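Local coordinates for probable mannosyltransferase KTR4 (Saccharomyces cerevisiae, PDB 5A07), which is a probable mannosyltransferase of a fungal glycosyltransferase family with a GT-A-type fold, modelled here with guanosine-5'-diphosphate and manganese, at residues B[48-51]-B[52-56]. Numbering follows the deposited sequence.
Sequences SIMD and RLHEP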
ATOM      1  N   SER B  48      -3.522  27.540   5.219  1.00 34.36           N
ATOM      2  CA  SER B  48      -3.124  26.738   6.362  1.00 37.63           C
ATOM      3  C   SER B  48      -2.558  25.326   5.906  1.00 33.84           C
ATOM      4  O   SER B  48      -1.555  24.854   6.423  1.00 28.51           O
ATOM      5  CB  SER B  48      -4.341  26.566   7.255  1.00 39.74           C
ATOM      6  OG  SER B  48      -4.229  25.376   8.000  1.00 48.81           O
ATOM      7  N   ILE B  49      -3.188  24.712   4.902  1.00 31.25           N
ATOM      8  CA  ILE B  49      -2.691  23.424   4.393  1.00 30.35           C
ATOM      9  C   ILE B  49      -1.323  23.586   3.781  1.00 30.31           C
ATOM     10  O   ILE B  49      -0.375  22.824   4.098  1.00 26.15           O
ATOM     11  CB  ILE B  49      -3.664  22.820   3.396  1.00 34.34           C
ATOM     12  CG1 ILE B  49      -4.939  22.401   4.174  1.00 35.75           C
ATOM     13  CG2 ILE B  49      -2.992  21.635   2.701  1.00 32.50           C
ATOM     14  CD1 ILE B  49      -6.084  21.977   3.293  1.00 37.52           C
ATOM     15  N   MET B  50      -1.170  24.638   2.954  1.00 31.18           N
ATOM     16  CA  MET B  50       0.138  24.935   2.361  1.00 30.75           C
ATOM     17  C   MET B  50       1.235  25.244   3.362  1.00 30.49           C
ATOM     18  O   MET B  50       2.367  24.831   3.158  1.00 31.31           O
ATOM     19  CB  MET B  50       0.071  26.038   1.296  1.00 35.12           C
ATOM     20  CG  MET B  50      -0.862  25.679   0.159  1.00 37.66           C
ATOM     21  SD  MET B  50      -0.407  24.168  -0.762  1.00 41.17           S
ATOM     22  CE  MET B  50       1.089  24.743  -1.483  1.00 35.91           C
ATOM     23  N   ASP B  51       0.903  25.904   4.459  1.00 29.44           N
ATOM     24  CA  ASP B  51       1.894  26.156   5.484  1.00 33.05           C
ATOM     25  C   ASP B  51       2.334  24.817   6.066  1.00 29.22           C
ATOM     26  O   ASP B  51       3.523  24.583   6.235  1.00 27.38           O
ATOM     27  CB  ASP B  51       1.308  27.009   6.648  1.00 38.18           C
ATOM     28  CG  ASP B  51       1.087  28.492   6.263  1.00 43.56           C
ATOM     29  OD1 ASP B  51       1.732  28.977   5.321  1.00 40.06           O
ATOM     30  OD2 ASP B  51       0.275  29.159   6.929  1.00 47.32           O
ATOM     31  N   ARG B  52       1.385  23.959   6.392  1.00 29.94           N
ATOM     32  CA  ARG B  52       1.778  22.656   6.984  1.00 32.26           C
ATOM     33  C   ARG B  52       2.623  21.850   6.011  1.00 25.05           C
ATOM     34  O   ARG B  52       3.569  21.211   6.424  1.00 27.03           O
ATOM     35  CB  ARG B  52       0.550  21.843   7.354  1.00 36.09           C
ATOM     36  CG  ARG B  52       0.059  22.265   8.708  1.00 43.11           C
ATOM     37  CD  ARG B  52      -1.413  22.513   8.702  1.00 49.53           C
ATOM     38  NE  ARG B  52      -2.198  21.300   8.722  1.00 53.10           N
ATOM     39  CZ  ARG B  52      -3.479  21.238   8.340  1.00 55.94           C
ATOM     40  NH1 ARG B  52      -4.157  22.314   7.874  1.00 61.65           N
ATOM     41  NH2 ARG B  52      -4.088  20.087   8.422  1.00 52.14           N
ATOM     42  N   LEU B  53       2.333  21.944   4.720  1.00 27.09           N
ATOM     43  CA  LEU B  53       3.083  21.125   3.725  1.00 26.55           C
ATOM     44  C   LEU B  53       4.497  21.628   3.494  1.00 30.26           C
ATOM     45  O   LEU B  53       5.304  20.920   2.897  1.00 27.82           O
ATOM     46  CB  LEU B  53       2.363  21.075   2.422  1.00 26.84           C
ATOM     47  CG  LEU B  53       1.104  20.228   2.447  1.00 28.74           C
ATOM     48  CD1 LEU B  53       0.451  20.297   1.087  1.00 29.11           C
ATOM     49  CD2 LEU B  53       1.391  18.813   2.842  1.00 28.36           C
ATOM     50  N   HIS B  54       4.797  22.817   4.043  1.00 31.62           N
ATOM     51  CA  HIS B  54       6.070  23.492   3.873  1.00 34.36           C
ATOM     52  C   HIS B  54       6.894  23.699   5.124  1.00 35.86           C
ATOM     53  O   HIS B  54       7.915  24.354   5.067  1.00 33.12           O
ATOM     54  CB  HIS B  54       5.861  24.827   3.113  1.00 37.13           C
ATOM     55  CG  HIS B  54       5.410  24.606   1.706  1.00 40.57           C
ATOM     56  ND1 HIS B  54       6.260  24.131   0.735  1.00 48.35           N
ATOM     57  CD2 HIS B  54       4.196  24.673   1.127  1.00 45.97           C
ATOM     58  CE1 HIS B  54       5.604  23.973  -0.400  1.00 48.50           C
ATOM     59  NE2 HIS B  54       4.344  24.297  -0.188  1.00 48.78           N
ATOM     60  N   GLU B  55       6.498  23.073   6.220  1.00 32.87           N
ATOM     61  CA  GLU B  55       7.300  23.079   7.380  1.00 30.53           C
ATOM     62  C   GLU B  55       7.343  21.680   8.048  1.00 28.17           C
ATOM     63  O   GLU B  55       6.362  20.962   7.971  1.00 26.88           O
ATOM     64  CB  GLU B  55       6.749  24.134   8.360  1.00 34.74           C
ATOM     65  CG  GLU B  55       5.431  23.735   9.035  1.00 40.97           C
ATOM     66  CD  GLU B  55       4.619  24.910   9.641  1.00 49.42           C
ATOM     67  OE1 GLU B  55       5.171  26.018   9.697  1.00 47.54           O
ATOM     68  OE2 GLU B  55       3.409  24.726  10.017  1.00 50.92           O
ATOM     69  N   PRO B  56       8.403  21.391   8.825  1.00 26.12           N
ATOM     70  CA  PRO B  56       8.495  20.110   9.517  1.00 25.38           C
ATOM     71  C   PRO B  56       7.450  20.031  10.583  1.00 27.47           C
ATOM     72  O   PRO B  56       7.000  21.064  11.129  1.00 23.96           O
ATOM     73  CB  PRO B  56       9.861  20.098  10.109  1.00 27.20           C
ATOM     74  CG  PRO B  56      10.389  21.508  10.021  1.00 30.14           C
ATOM     75  CD  PRO B  56       9.673  22.150   8.889  1.00 30.50           C
TER
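Bends at chi2 and chi3 fold the R52 side chain back along its own helix toward S48, whose OG is swung anti to the backbone N (chi1 153°). The two groups meet there: R52 NH1 donates to S48 OG over 3.1 Å, with the oxygen at the guanidinium edge, tilted slightly out of its plane. An N-H...O angle of 138° marks this bond as bent. S48 thus holds R52 twice, since its carbonyl O also accepts the R52 backbone N at 3.1 Å, here along a straighter line (165°). The aliphatic part of the arginine lies over the same turn, CD coming within 3.3 Å of S48 O, while I49 CG1 approaches NH1 obliquely at 3.8 Å.

A second i to i+4 pair faces the protein interior. I49 and L53 run side by side and point the same way, CG2 of I49 lying 4.0 Å from CD1 of L53, and L53 N bonds to I49 O at 2.9 Å. Both side chains rest on F293 of helix 293-297, and M50 packs on V280 in helix 272-282.

Near the last turn, H54 N bonds to D51 O at 3.1 Å, three residues back. The donor stands well above that carbonyl plane and not on a lone pair. K297 hydrogen-bonds to the L53 carbonyl, tying this end to a neighbouring helix. Such features typify the C-terminal end of an amphipathic surface helix, here the first modelled helix, 43-53, packed on the body of the fold.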